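Local coordinates for protein RPA0582 (Rhodopseudomonas palustris, PDB 3HHL) that is of unknown function but belongs to the DUF1330 family of the dimeric alpha-beta barrel clan and is built as an antiparallel sheet packed with helices, at residues Ala100-Glu103 / Met104-Pro108; Val12-Gln15 / Phe16-Asn19. One frame throughout, in Å; residues are numbered along the deposited sequence. Where two conformers were deposited one is given.

Contact 1: residues Ala100-Glu103 / Met104-Pro108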
ATOM      1  N   ALA C 100       5.074  19.230   9.624  1.00 29.94           N
ATOM      2  CA  ALA C 100       5.273  18.419  10.818  1.00 30.19           C
ATOM      3  C   ALA C 100       6.250  17.311  10.470  1.00 30.79           C
ATOM      4  O   ALA C 100       7.133  16.986  11.255  1.00 31.67           O
ATOM      5  CB  ALA C 100       3.964  17.846  11.334  1.00 29.11           C
ATOM      6  N   PHE C 101       6.087  16.751   9.285  1.00 31.17           N
ATOM      7  CA  PHE C 101       6.889  15.648   8.864  1.00 32.21           C
ATOM      8  C   PHE C 101       8.325  16.081   8.615  1.00 32.27           C
ATOM      9  O   PHE C 101       9.247  15.332   8.911  1.00 32.53           O
ATOM     10  CB  PHE C 101       6.316  15.048   7.577  1.00 33.08           C
ATOM     11  CG  PHE C 101       7.020  13.807   7.118  1.00 32.94           C
ATOM     12  CD1 PHE C 101       6.595  12.563   7.520  1.00 35.61           C
ATOM     13  CD2 PHE C 101       8.125  13.887   6.306  1.00 34.06           C
ATOM     14  CE1 PHE C 101       7.271  11.409   7.100  1.00 34.42           C
ATOM     15  CE2 PHE C 101       8.790  12.742   5.896  1.00 33.48           C
ATOM     16  CZ  PHE C 101       8.361  11.525   6.283  1.00 33.45           C
ATOM     17  N   VAL C 102       8.519  17.268   8.055  1.00 32.21           N
ATOM     18  CA  VAL C 102       9.870  17.775   7.834  1.00 32.55           C
ATOM     19  C   VAL C 102      10.568  18.028   9.191  1.00 33.26           C
ATOM     20  O   VAL C 102      11.760  17.693   9.393  1.00 34.04           O
ATOM     21  CB  VAL C 102       9.851  19.023   6.923  1.00 32.44           C
ATOM     22  CG1 VAL C 102      11.181  19.739   6.914  1.00 31.10           C
ATOM     23  CG2 VAL C 102       9.453  18.633   5.529  1.00 31.68           C
ATOM     24  N   GLU C 103       9.820  18.550  10.146  1.00 33.12           N
ATOM     25  CA  GLU C 103      10.406  18.862  11.421  1.00 33.64           C
ATOM     26  C   GLU C 103      10.902  17.574  12.077  1.00 34.11           C
ATOM     27  O   GLU C 103      11.969  17.549  12.683  1.00 33.60           O
ATOM     28  CB  GLU C 103       9.413  19.622  12.313  1.00 33.61           C
ATOM     29  CG  GLU C 103       9.232  21.086  11.926  1.00 34.25           C
ATOM     30  CD  GLU C 103      10.533  21.852  11.901  1.00 36.99           C
ATOM     31  OE1 GLU C 103      11.381  21.609  12.795  1.00 38.41           O
ATOM     32  OE2 GLU C 103      10.701  22.704  11.000  1.00 37.42           O
HETATM   33  N   MSE C 104      10.132  16.505  11.936  1.00 34.64           N
HETATM   34  CA  MSE C 104      10.519  15.211  12.488  1.00 35.63           C
HETATM   35  C   MSE C 104      11.809  14.713  11.847  1.00 35.85           C
HETATM   36  O   MSE C 104      12.722  14.196  12.506  1.00 35.09           O
HETATM   37  CB  MSE C 104       9.424  14.169  12.237  1.00 36.06           C
HETATM   38  CG  MSE C 104       9.870  12.718  12.453  1.00 37.18           C
HETATM   39 SE   MSE C 104       8.432  11.427  12.345  1.00 41.78          SE
HETATM   40  CE  MSE C 104       8.488  11.200  10.406  1.00 38.22           C
ATOM     41  N   ILE C 105      11.858  14.851  10.539  1.00 35.88           N
ATOM     42  CA  ILE C 105      13.002  14.392   9.789  1.00 36.38           C
ATOM     43  C   ILE C 105      14.246  15.196  10.158  1.00 36.17           C
ATOM     44  O   ILE C 105      15.364  14.695  10.053  1.00 36.18           O
ATOM     45  CB  ILE C 105      12.678  14.452   8.275  1.00 36.93           C
ATOM     46  CG1 ILE C 105      12.128  13.100   7.881  1.00 39.66           C
ATOM     47  CG2 ILE C 105      13.887  14.843   7.390  1.00 33.95           C
ATOM     48  CD1 ILE C 105      12.155  12.918   6.352  1.00 47.46           C
ATOM     49  N   ARG C 106      14.057  16.435  10.590  1.00 35.61           N
ATOM     50  CA  ARG C 106      15.198  17.262  10.954  1.00 35.39           C
ATOM     51  C   ARG C 106      15.615  17.139  12.384  1.00 34.65           C
ATOM     52  O   ARG C 106      16.703  17.562  12.734  1.00 35.09           O
ATOM     53  CB  ARG C 106      14.904  18.716  10.654  1.00 35.74           C
ATOM     54  CG  ARG C 106      14.753  18.993   9.174  1.00 36.93           C
ATOM     55  CD  ARG C 106      14.408  20.435   9.017  1.00 38.67           C
ATOM     56  NE  ARG C 106      14.322  20.889   7.634  1.00 39.94           N
ATOM     57  CZ  ARG C 106      13.998  22.134   7.317  1.00 42.52           C
ATOM     58  NH1 ARG C 106      13.739  23.019   8.284  1.00 42.03           N
ATOM     59  NH2 ARG C 106      13.902  22.492   6.047  1.00 45.51           N
ATOM     60  N   ASP C 107      14.770  16.551  13.205  1.00 34.69           N
ATOM     61  CA  ASP C 107      15.031  16.484  14.624  1.00 35.48           C
ATOM     62  C   ASP C 107      16.271  15.608  14.930  1.00 35.98           C
ATOM     63  O   ASP C 107      16.382  14.496  14.430  1.00 35.66           O
ATOM     64  CB  ASP C 107      13.818  15.944  15.362  1.00 35.49           C
ATOM     65  CG  ASP C 107      14.003  15.965  16.836  1.00 36.06           C
ATOM     66  OD1 ASP C 107      13.345  16.753  17.527  1.00 35.44           O
ATOM     67  OD2 ASP C 107      14.826  15.185  17.319  1.00 40.77           O
ATOM     68  N   PRO C 108      17.192  16.114  15.763  1.00 36.36           N
ATOM     69  CA  PRO C 108      18.410  15.371  16.035  1.00 36.60           C
ATOM     70  C   PRO C 108      18.178  14.006  16.643  1.00 36.17           C
ATOM     71  O   PRO C 108      18.916  13.063  16.317  1.00 37.16           O
ATOM     72  CB  PRO C 108      19.184  16.276  17.010  1.00 36.73           C
ATOM     73  CG  PRO C 108      18.211  17.328  17.455  1.00 37.58           C
ATOM     74  CD  PRO C 108      17.206  17.452  16.382  1.00 36.53           C
TER

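Contact 2: residues Val12-Gln15 / Phe16-Asn19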
ATOM      1  N   VAL C  12      13.621  14.181  -4.820  1.00 33.54           N
ATOM      2  CA  VAL C  12      12.266  13.797  -4.483  1.00 32.62           C
ATOM      3  C   VAL C  12      11.822  14.386  -3.147  1.00 32.94           C
ATOM      4  O   VAL C  12      10.664  14.800  -2.994  1.00 32.81           O
ATOM      5  CB  VAL C  12      12.141  12.269  -4.517  1.00 32.79           C
ATOM      6  CG1 VAL C  12      10.797  11.784  -3.935  1.00 30.97           C
ATOM      7  CG2 VAL C  12      12.351  11.782  -5.969  1.00 29.19           C
ATOM      8  N   PHE C  13      12.714  14.461  -2.175  1.00 33.31           N
ATOM      9  CA  PHE C  13      12.338  15.144  -0.934  1.00 34.18           C
ATOM     10  C   PHE C  13      12.070  16.639  -1.171  1.00 33.63           C
ATOM     11  O   PHE C  13      11.237  17.250  -0.494  1.00 33.95           O
ATOM     12  CB  PHE C  13      13.376  14.946   0.153  1.00 34.88           C
ATOM     13  CG  PHE C  13      12.875  15.289   1.515  1.00 38.26           C
ATOM     14  CD1 PHE C  13      12.076  14.438   2.196  1.00 42.93           C
ATOM     15  CD2 PHE C  13      13.194  16.486   2.103  1.00 44.29           C
ATOM     16  CE1 PHE C  13      11.585  14.752   3.447  1.00 44.11           C
ATOM     17  CE2 PHE C  13      12.709  16.792   3.371  1.00 46.17           C
ATOM     18  CZ  PHE C  13      11.893  15.920   4.020  1.00 44.46           C
ATOM     19  N   ALA C  14      12.753  17.222  -2.144  1.00 33.02           N
ATOM     20  CA  ALA C  14      12.498  18.612  -2.519  1.00 33.28           C
ATOM     21  C   ALA C  14      11.055  18.716  -3.051  1.00 33.18           C
ATOM     22  O   ALA C  14      10.303  19.628  -2.687  1.00 33.21           O
ATOM     23  CB  ALA C  14      13.535  19.118  -3.559  1.00 32.29           C
ATOM     24  N   GLN C  15      10.669  17.750  -3.875  1.00 32.61           N
ATOM     25  CA  GLN C  15       9.325  17.688  -4.397  1.00 33.06           C
ATOM     26  C   GLN C  15       8.261  17.568  -3.301  1.00 33.23           C
ATOM     27  O   GLN C  15       7.194  18.148  -3.432  1.00 33.90           O
ATOM     28  CB  GLN C  15       9.187  16.523  -5.367  1.00 33.20           C
ATOM     29  CG  GLN C  15       9.694  16.847  -6.780  1.00 35.49           C
ATOM     30  CD  GLN C  15       9.744  15.621  -7.681  1.00 36.56           C
ATOM     31  OE1 GLN C  15       9.963  14.512  -7.211  1.00 38.71           O
ATOM     32  NE2 GLN C  15       9.538  15.819  -8.969  1.00 35.41           N
ATOM     33  N   PHE C  16       8.562  16.794  -2.261  1.00 32.97           N
ATOM     34  CA  PHE C  16       7.701  16.620  -1.085  1.00 32.60           C
ATOM     35  C   PHE C  16       7.470  17.963  -0.408  1.00 32.21           C
ATOM     36  O   PHE C  16       6.347  18.345  -0.200  1.00 32.65           O
ATOM     37  CB  PHE C  16       8.378  15.621  -0.147  1.00 33.15           C
ATOM     38  CG  PHE C  16       7.618  15.315   1.090  1.00 32.79           C
ATOM     39  CD1 PHE C  16       6.692  14.311   1.109  1.00 34.50           C
ATOM     40  CD2 PHE C  16       7.891  15.986   2.263  1.00 33.91           C
ATOM     41  CE1 PHE C  16       5.979  14.029   2.277  1.00 36.02           C
ATOM     42  CE2 PHE C  16       7.196  15.720   3.409  1.00 34.80           C
ATOM     43  CZ  PHE C  16       6.235  14.744   3.423  1.00 35.41           C
ATOM     44  N   ARG C  17       8.548  18.691  -0.129  1.00 31.73           N
ATOM     45  CA  ARG C  17       8.470  20.008   0.479  0.50 31.07           C
ATOM     46  C   ARG C  17       7.761  21.010  -0.434  1.00 31.11           C
ATOM     47  O   ARG C  17       7.001  21.871   0.039  1.00 31.48           O
ATOM     48  CB  ARG C  17       9.881  20.511   0.804  0.50 31.16           C
ATOM     49  CG  ARG C  17      10.639  19.683   1.863  0.50 30.32           C
ATOM     50  CD  ARG C  17      12.042  20.238   2.130  0.50 29.87           C
ATOM     51  NE  ARG C  17      12.908  20.078   0.972  0.50 29.14           N
ATOM     52  CZ  ARG C  17      14.225  19.969   1.032  0.50 27.02           C
ATOM     53  NH1 ARG C  17      14.839  20.011   2.211  0.50 26.81           N
ATOM     54  NH2 ARG C  17      14.918  19.834  -0.090  0.50 23.87           N
ATOM     55  N   ALA C  18       8.013  20.916  -1.736  1.00 30.91           N
ATOM     56  CA  ALA C  18       7.388  21.838  -2.724  1.00 30.67           C
ATOM     57  C   ALA C  18       5.843  21.779  -2.660  1.00 31.11           C
ATOM     58  O   ALA C  18       5.152  22.789  -2.776  1.00 31.45           O
ATOM     59  CB  ALA C  18       7.846  21.486  -4.102  1.00 30.05           C
ATOM     60  N   ASN C  19       5.311  20.577  -2.448  1.00 30.85           N
ATOM     61  CA  ASN C  19       3.906  20.401  -2.352  1.00 30.28           C
ATOM     62  C   ASN C  19       3.426  20.526  -0.898  1.00 30.45           C
ATOM     63  O   ASN C  19       3.245  19.538  -0.190  1.00 30.54           O
ATOM     64  CB  ASN C  19       3.485  19.081  -2.923  1.00 29.27           C
ATOM     65  CG  ASN C  19       1.998  18.978  -2.991  1.00 28.77           C
ATOM     66  OD1 ASN C  19       1.273  19.960  -2.688  1.00 28.91           O
ATOM     67  ND2 ASN C  19       1.517  17.830  -3.375  1.00 23.85           N
TER

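Contact 1: residues Ala100-Glu103 / Met104-Pro108
Phe101 and Ile105, one helical turn apart, meet at the aromatic ring: Phe101 CE2 lies 3.4 Å from Ile105 CD1. Met104 reaches the same ring on the other side of its CG-CZ axis, Met104 CE standing 3.5 Å from Phe101 CE1, and both partners approach obliquely. Phe101 can take both partners because its CG is anti to the backbone N (chi1 -175°), which swings the ring forward along the helix toward the two residues that follow.

Arg106 is the side chain to trace outward. Its CB approaches Val102 O, and Arg106 CG comes nearer still, 3.3 Å from Val102 O. CD passes on to the methyl CG1 of Val102, running beside that side chain in the same direction. Arg106 NE is 3.4 Å from Val102 CG1, and CZ and NH2 follow, the methyl covering one face of the guanidinium toward its rim. At the tip Arg106 NH1 stands 4.1 Å from Glu103 OE2, with the carboxylate plane turned 78° from the guanidinium; opposite charges are near each other, but no N-H points at the oxygen. A bound sulfate, probably from the crystallisation liquor, lies against the Arg106 side chain.

Beneath these groups the backbone keeps its helical ladder. Met104 N bonds to Ala100 O, Ile105 N to Phe101 O, and Arg106 N to Val102 O at 2.9 Å, with a weak second bond from Arg106 N to Glu103 O as the helix ends. Asp107 then leaves helical geometry and serves as N-cap of helix 108-113, OD2 making weak bonds to Val109 N and Tyr110 N while OD1 forms a salt bridge with Arg64. The arrangement is an amphipathic helix end running through an N-capped turn into the next helix, within the alpha-beta barrel domain.

Contact 2: residues Val12-Gln15 / Phe16-Asn19
Four backbone bonds of the i to i+4 kind join 12-15 to 16-19, from Phe16 N to Val12 O through to Asn19 N to Gln15 O, the straightest being Arg17 N to Phe13 O at 168°. The rings of Phe13 and Phe16 lie nearly parallel, planes 18° apart, but slid so far that they barely overlap, with centroids 5.5 Å apart; CE1 of Phe13 is 4.1 Å from CD2 of Phe16. Arg17, in the one of its two conformers described here, crosses the Phe13 ring at about a right angle: Arg17 CD lies obliquely 3.7 Å from Phe13 CE2, while NH1 stands at the ring's edge, in its plane. A bend at chi3 (-67°) folds this guanidinium back, with Phe13 CD2 over one face and Arg17 NH2 3.8 Å from Ala14 CB. Replacing Phe13 with an alanine would probably open a gap beside Phe16 and leave the Arg17 arm freer to turn. Phe16 also makes a cation-pi contact with Arg128, whose NH2 bonds to Asn19 O. Helix 10-18 thus turns Phe13 and Arg17 to helix 98-106, lays Phe16 on both that helix and strand 25-33, and brings Phe13 and Phe16 against a neighbouring subunit.

Each contact joins neighbouring turns within one helix, 98-106 in contact 1 and 10-18 in contact 2, and the centres of the two contacts lie about 14 Å apart. Ile105 CD1 approaches Phe13 CE1 to 3.5 Å, and Phe101 CD2 approaches Phe16 CE2 to 3.6 Å, so the apolar side of contact 1 faces that of contact 2. Contact 1, its centre about 13 Å from the chain centre, buries Phe101, Val102 and Met104, and only Phe101 reaches the neighbouring subunit. Contact 2 lies about 16 Å out, buries Val12 and Phe16, and brings five residues within reach of that subunit; its aromatic pair thus serves both the fold and the assembly.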